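Local coordinates for uncharacterized HTH-type transcriptional regulator YurK (PDB 2IKK), which probably binds DNA as a GntR-family transcription factor, the part described here being its C-terminal UTRA domain, the likely effector-sensing module, at residues L50-R63 with F74-D88. Sequence-based numbering, arbitrary orientation.
With SO4 (sulfate ion), chain C.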
loop_
_atom_site.group_PDB
_atom_site.type_symbol
_atom_site.label_atom_id
_atom_site.label_comp_id
_atom_site.label_asym_id
_atom_site.label_seq_id
_atom_site.Cartn_x
_atom_site.Cartn_y
_atom_site.Cartn_z
ATOM N N LEU A 50 17.865 12.514 -3.448
ATOM C CA LEU A 50 18.799 12.845 -2.339
ATOM C C LEU A 50 19.190 14.337 -2.302
ATOM O O LEU A 50 19.928 14.765 -1.376
ATOM C CB LEU A 50 20.080 11.968 -2.364
ATOM C CG LEU A 50 19.762 10.466 -2.133
ATOM C CD1 LEU A 50 21.080 9.578 -2.357
ATOM C CD2 LEU A 50 19.167 10.304 -0.700
ATOM N N GLN A 51 18.758 15.062 -3.320
ATOM C CA GLN A 51 19.016 16.493 -3.540
ATOM C C GLN A 51 20.563 16.758 -3.463
ATOM O O GLN A 51 21.058 17.602 -2.655
ATOM C CB GLN A 51 18.325 17.327 -2.453
ATOM C CG GLN A 51 16.775 17.302 -2.506
ATOM C CD GLN A 51 16.133 18.293 -3.482
ATOM O OE1 GLN A 51 16.825 18.876 -4.348
ATOM N NE2 GLN A 51 14.792 18.562 -3.296
ATOM N N ILE A 52 21.285 16.011 -4.276
ATOM C CA ILE A 52 22.729 16.144 -4.401
ATOM C C ILE A 52 23.098 16.371 -5.858
ATOM O O ILE A 52 22.288 16.214 -6.732
ATOM C CB ILE A 52 23.461 14.969 -3.839
ATOM C CG1 ILE A 52 23.140 13.682 -4.618
ATOM C CG2 ILE A 52 23.213 14.874 -2.342
ATOM C CD1 ILE A 52 23.485 12.317 -3.897
ATOM N N GLN A 53 24.353 16.725 -6.086
ATOM C CA GLN A 53 24.864 16.946 -7.470
ATOM C C GLN A 53 24.759 15.732 -8.397
ATOM O O GLN A 53 24.818 14.567 -7.919
ATOM C CB GLN A 53 26.356 17.270 -7.386
ATOM C CG GLN A 53 26.695 18.514 -6.504
ATOM C CD GLN A 53 28.162 18.892 -6.624
ATOM O OE1 GLN A 53 28.931 18.185 -7.278
ATOM N NE2 GLN A 53 28.577 20.004 -5.972
ATOM N N PRO A 54 24.598 15.995 -9.726
ATOM C CA PRO A 54 24.603 14.802 -10.583
ATOM C C PRO A 54 25.892 14.023 -10.347
ATOM O O PRO A 54 26.945 14.617 -10.032
ATOM C CB PRO A 54 24.618 15.392 -12.004
ATOM C CG PRO A 54 23.878 16.689 -11.920
ATOM C CD PRO A 54 24.400 17.248 -10.510
ATOM N N GLU A 55 25.817 12.697 -10.499
ATOM C CA GLU A 55 26.959 11.773 -10.397
ATOM C C GLU A 55 27.705 11.798 -9.063
ATOM O O GLU A 55 28.864 11.322 -8.963
ATOM C CB GLU A 55 28.017 11.944 -11.523
ATOM C CG GLU A 55 27.659 12.610 -12.800
ATOM C CD GLU A 55 26.472 12.019 -13.483
ATOM O OE1 GLU A 55 26.122 10.839 -13.219
ATOM O OE2 GLU A 55 25.882 12.768 -14.314
ATOM N N SER A 56 27.052 12.313 -8.027
ATOM C CA SER A 56 27.677 12.263 -6.694
ATOM C C SER A 56 27.871 10.839 -6.281
ATOM O O SER A 56 27.007 9.992 -6.573
ATOM C CB SER A 56 26.766 12.919 -5.620
ATOM O OG SER A 56 26.485 14.248 -6.030
ATOM N N PRO A 57 28.965 10.569 -5.541
ATOM C CA PRO A 57 29.230 9.202 -5.039
ATOM C C PRO A 57 28.186 8.756 -4.040
ATOM O O PRO A 57 27.934 9.415 -3.018
ATOM C CB PRO A 57 30.607 9.317 -4.369
ATOM C CG PRO A 57 30.640 10.821 -3.872
ATOM C CD PRO A 57 30.052 11.498 -5.171
ATOM N N VAL A 58 27.617 7.582 -4.304
ATOM C CA VAL A 58 26.698 7.024 -3.341
ATOM C C VAL A 58 27.060 5.596 -3.030
ATOM O O VAL A 58 27.691 4.952 -3.863
ATOM C CB VAL A 58 25.198 7.117 -3.835
ATOM C CG1 VAL A 58 24.719 8.572 -3.967
ATOM C CG2 VAL A 58 25.035 6.335 -5.096
ATOM N N VAL A 59 26.750 5.125 -1.839
ATOM C CA VAL A 59 26.968 3.719 -1.553
ATOM C C VAL A 59 25.659 3.003 -1.937
ATOM O O VAL A 59 24.603 3.383 -1.438
ATOM C CB VAL A 59 27.248 3.504 -0.043
ATOM C CG1 VAL A 59 27.300 2.062 0.283
ATOM C CG2 VAL A 59 28.561 4.187 0.303
ATOM N N GLU A 60 25.732 2.004 -2.833
ATOM C CA GLU A 60 24.534 1.202 -3.233
ATOM C C GLU A 60 24.519 -0.086 -2.451
ATOM O O GLU A 60 25.344 -0.962 -2.693
ATOM C CB GLU A 60 24.547 0.971 -4.750
ATOM C CG GLU A 60 23.286 0.203 -5.247
ATOM C CD GLU A 60 23.200 0.191 -6.753
ATOM O OE1 GLU A 60 23.968 -0.603 -7.294
ATOM O OE2 GLU A 60 22.477 1.021 -7.376
ATOM N N LEU A 61 23.672 -0.161 -1.435
ATOM C CA LEU A 61 23.677 -1.274 -0.564
ATOM C C LEU A 61 22.523 -2.150 -1.020
ATOM O O LEU A 61 21.372 -1.720 -1.030
ATOM C CB LEU A 61 23.445 -0.805 0.869
ATOM C CG LEU A 61 23.041 -1.888 1.876
ATOM C CD1 LEU A 61 24.206 -2.814 2.039
ATOM C CD2 LEU A 61 22.575 -1.397 3.236
ATOM N N LYS A 62 22.840 -3.396 -1.336
ATOM C CA LYS A 62 21.805 -4.422 -1.678
ATOM C C LYS A 62 21.697 -5.507 -0.586
ATOM O O LYS A 62 22.693 -6.099 -0.122
ATOM C CB LYS A 62 22.087 -5.049 -3.040
ATOM C CG LYS A 62 22.103 -4.010 -4.130
ATOM C CD LYS A 62 22.293 -4.656 -5.513
ATOM C CE LYS A 62 22.025 -3.654 -6.637
ATOM N NZ LYS A 62 22.597 -4.258 -7.892
ATOM N N ARG A 63 20.478 -5.701 -0.108
ATOM C CA ARG A 63 20.248 -6.692 0.902
ATOM C C ARG A 63 19.003 -7.517 0.605
ATOM O O ARG A 63 18.097 -7.029 -0.006
ATOM C CB ARG A 63 20.075 -6.029 2.244
ATOM C CG ARG A 63 21.372 -5.231 2.719
ATOM C CD ARG A 63 21.307 -4.750 4.219
ATOM N NE ARG A 63 20.188 -3.835 4.457
ATOM C CZ ARG A 63 19.885 -3.245 5.632
ATOM N NH1 ARG A 63 20.630 -3.428 6.737
ATOM N NH2 ARG A 63 18.818 -2.431 5.715
ATOM N N PHE A 74 13.746 -7.699 -1.330
ATOM C CA PHE A 74 15.017 -7.343 -1.924
ATOM C C PHE A 74 15.115 -5.791 -1.850
ATOM O O PHE A 74 14.254 -5.071 -2.342
ATOM C CB PHE A 74 15.141 -7.933 -3.359
ATOM C CG PHE A 74 16.239 -7.356 -4.166
ATOM C CD1 PHE A 74 17.536 -7.281 -3.683
ATOM C CD2 PHE A 74 15.972 -6.876 -5.475
ATOM C CE1 PHE A 74 18.552 -6.727 -4.510
ATOM C CE2 PHE A 74 16.956 -6.266 -6.266
ATOM C CZ PHE A 74 18.272 -6.227 -5.776
ATOM N N GLU A 75 16.131 -5.334 -1.121
ATOM C CA GLU A 75 16.240 -3.902 -0.788
ATOM C C GLU A 75 17.446 -3.340 -1.563
ATOM O O GLU A 75 18.572 -3.944 -1.633
ATOM C CB GLU A 75 16.437 -3.733 0.707
ATOM C CG GLU A 75 16.737 -2.275 1.163
ATOM C CD GLU A 75 17.270 -2.175 2.590
ATOM O OE1 GLU A 75 17.044 -3.088 3.416
ATOM O OE2 GLU A 75 17.904 -1.141 2.893
ATOM N N VAL A 76 17.272 -2.172 -2.167
ATOM C CA VAL A 76 18.466 -1.504 -2.726
ATOM C C VAL A 76 18.362 -0.084 -2.091
ATOM O O VAL A 76 17.403 0.596 -2.377
ATOM C CB VAL A 76 18.443 -1.367 -4.242
ATOM C CG1 VAL A 76 19.676 -0.585 -4.758
ATOM C CG2 VAL A 76 18.336 -2.800 -4.917
ATOM N N THR A 77 19.347 0.304 -1.271
ATOM C CA THR A 77 19.335 1.638 -0.620
ATOM C C THR A 77 20.597 2.421 -1.005
ATOM O O THR A 77 21.695 1.797 -1.141
ATOM C CB THR A 77 19.241 1.371 0.861
ATOM O OG1 THR A 77 17.952 0.751 1.146
ATOM C CG2 THR A 77 19.487 2.619 1.754
ATOM N N HIS A 78 20.453 3.738 -1.149
ATOM C CA HIS A 78 21.613 4.559 -1.570
ATOM C C HIS A 78 21.836 5.583 -0.477
ATOM O O HIS A 78 20.892 6.206 -0.029
ATOM C CB HIS A 78 21.332 5.323 -2.871
ATOM C CG HIS A 78 21.205 4.408 -4.061
ATOM N ND1 HIS A 78 20.043 3.717 -4.330
ATOM C CD2 HIS A 78 22.115 3.993 -4.976
ATOM C CE1 HIS A 78 20.216 2.952 -5.409
ATOM N NE2 HIS A 78 21.463 3.117 -5.836
ATOM N N TYR A 79 23.105 5.691 -0.076
ATOM C CA TYR A 79 23.541 6.640 0.953
ATOM C C TYR A 79 24.519 7.591 0.297
ATOM O O TYR A 79 25.455 7.169 -0.289
ATOM C CB TYR A 79 24.292 5.920 2.125
ATOM C CG TYR A 79 23.455 4.941 2.873
ATOM C CD1 TYR A 79 22.567 5.340 3.872
ATOM C CD2 TYR A 79 23.501 3.574 2.520
ATOM C CE1 TYR A 79 21.804 4.367 4.584
ATOM C CE2 TYR A 79 22.751 2.634 3.196
ATOM C CZ TYR A 79 21.876 3.047 4.178
ATOM O OH TYR A 79 21.120 2.116 4.820
ATOM N N PRO A 80 24.308 8.876 0.459
ATOM C CA PRO A 80 25.236 9.822 -0.140
ATOM C C PRO A 80 26.534 9.879 0.681
ATOM O O PRO A 80 26.494 10.209 1.834
ATOM C CB PRO A 80 24.507 11.122 -0.072
ATOM C CG PRO A 80 23.425 10.933 1.023
ATOM C CD PRO A 80 23.163 9.470 1.126
ATOM N N LEU A 81 27.658 9.643 0.015
ATOM C CA LEU A 81 28.945 9.591 0.696
ATOM C C LEU A 81 29.401 10.979 1.160
ATOM O O LEU A 81 30.171 11.113 2.124
ATOM C CB LEU A 81 30.020 9.043 -0.218
ATOM C CG LEU A 81 30.586 7.620 -0.113
ATOM C CD1 LEU A 81 30.601 6.936 1.325
ATOM C CD2 LEU A 81 30.035 6.687 -1.252
ATOM N N ASP A 82 28.877 11.995 0.522
ATOM C CA ASP A 82 29.225 13.355 0.933
ATOM C C ASP A 82 28.627 13.725 2.304
ATOM O O ASP A 82 29.148 14.617 3.001
ATOM C CB ASP A 82 28.824 14.324 -0.176
ATOM C CG ASP A 82 29.831 14.272 -1.396
ATOM O OD1 ASP A 82 31.067 14.343 -1.159
ATOM O OD2 ASP A 82 29.443 14.094 -2.586
ATOM N N LEU A 83 27.502 13.103 2.679
ATOM C CA LEU A 83 26.905 13.388 3.967
ATOM C C LEU A 83 27.434 12.425 5.019
ATOM O O LEU A 83 27.526 12.781 6.227
ATOM C CB LEU A 83 25.392 13.231 3.884
ATOM C CG LEU A 83 24.476 14.424 3.589
ATOM C CD1 LEU A 83 24.684 14.689 2.117
ATOM C CD2 LEU A 83 23.000 13.989 3.947
ATOM N N PHE A 84 27.716 11.192 4.572
ATOM C CA PHE A 84 28.113 10.069 5.415
ATOM C C PHE A 84 29.454 9.524 4.974
ATOM O O PHE A 84 29.596 8.372 4.537
ATOM C CB PHE A 84 26.993 8.993 5.456
ATOM C CG PHE A 84 25.627 9.563 5.805
ATOM C CD1 PHE A 84 25.400 10.014 7.061
ATOM C CD2 PHE A 84 24.578 9.625 4.868
ATOM C CE1 PHE A 84 24.158 10.590 7.444
ATOM C CE2 PHE A 84 23.371 10.175 5.200
ATOM C CZ PHE A 84 23.146 10.682 6.516
ATOM N N PRO A 85 30.506 10.348 5.104
ATOM C CA PRO A 85 31.767 9.864 4.556
ATOM C C PRO A 85 32.244 8.512 5.214
ATOM O O PRO A 85 32.093 8.325 6.417
ATOM C CB PRO A 85 32.740 11.052 4.811
ATOM C CG PRO A 85 32.111 11.801 5.971
ATOM C CD PRO A 85 30.611 11.675 5.729
ATOM N N GLY A 86 32.724 7.572 4.386
ATOM C CA GLY A 86 33.158 6.271 4.861
ATOM C C GLY A 86 32.066 5.305 5.343
ATOM O O GLY A 86 32.373 4.313 5.995
ATOM N N ILE A 87 30.803 5.567 5.012
ATOM C CA ILE A 87 29.684 4.753 5.603
ATOM C C ILE A 87 29.738 3.300 5.077
ATOM O O ILE A 87 29.378 2.338 5.767
ATOM C CB ILE A 87 28.278 5.382 5.378
ATOM C CG1 ILE A 87 27.202 4.596 6.190
ATOM C CG2 ILE A 87 27.986 5.469 3.844
ATOM C CD1 ILE A 87 25.923 5.452 6.489
ATOM N N ASP A 88 30.272 3.108 3.893
ATOM C CA ASP A 88 30.476 1.740 3.380
ATOM C C ASP A 88 31.329 0.826 4.287
ATOM O O ASP A 88 31.234 -0.420 4.229
ATOM C CB ASP A 88 31.103 1.757 1.985
ATOM C CG ASP A 88 32.354 2.601 1.906
ATOM O OD1 ASP A 88 32.346 3.764 2.366
ATOM O OD2 ASP A 88 33.363 2.101 1.381
HETATM S S SO4 C . 18.422 -1.362 9.274
HETATM O O1 SO4 C . 19.709 -1.748 8.699
HETATM O O2 SO4 C . 18.013 -2.314 10.313
HETATM O O3 SO4 C . 17.433 -1.294 8.230
HETATM O O4 SO4 C . 18.509 -0.053 9.974
HETATM O O HOH W 1 27.502 12.153 -2.094
#
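V59 lays its CG2 methyl across the fork of L81, with L81 CD1 3.6 Å from V59 CG2; the 3.3 Å from CG2 to L81 CD2 is shorter than usual contact and of doubtful precision. I87 CG2 and D88 CB border the same methyl. The pair sits at one end of an antiparallel beta hairpin, strands 57-66 and 71-80, within the six-stranded sheet of the UTRA domain. V59-Y79, L61-T77 and R63-E75 are its hydrogen-bonded pairs; L61 N reaches T77 O at 2.8 Å, and L61 CD2 meets the edge of the Y79 ring. On the face carrying E60, K62, V76 and H78, the carboxylate of E60 swings over to the imidazole: H78 NE2 donates to E60 OE2 at 2.8 Å, meeting it on the anti side, with a bent N-H...O angle of 144°. E60 CG stands anti to the backbone N (chi1 -177°), and this carries the chain across to its partner strand, with E60 CG against V76 CG1. K62 NZ is paired with E124 beyond the hairpin. On the other face, R63 bends at chi3 (-61°) and turns its guanidinium edge to E75: NH2 lies 3.0 Å from E75 OE1 in a salt bridge, met on the syn lone pair of OE1, somewhat tilted from the guanidinium plane, with weak bonds from NE to OE1 and NH2 to OE2. E75 OE2 takes the T77 OG1 hydroxyl on its anti side; T77 OG1 is also hydrogen-bonded to S155 OG of strand 150-160. At E75 an alanine would probably cost R63 its protein countercharge and the T77 hydroxyl its acceptor on this carboxylate, leaving a bound sulfate to hold the guanidinium. That sulfate, probably from the crystallisation liquor, also binds M97 N and H98 ND1; R63 NH1 donates to sulfate O1 at 2.7 Å, and NH2 reaches O3 at 3.1 Å.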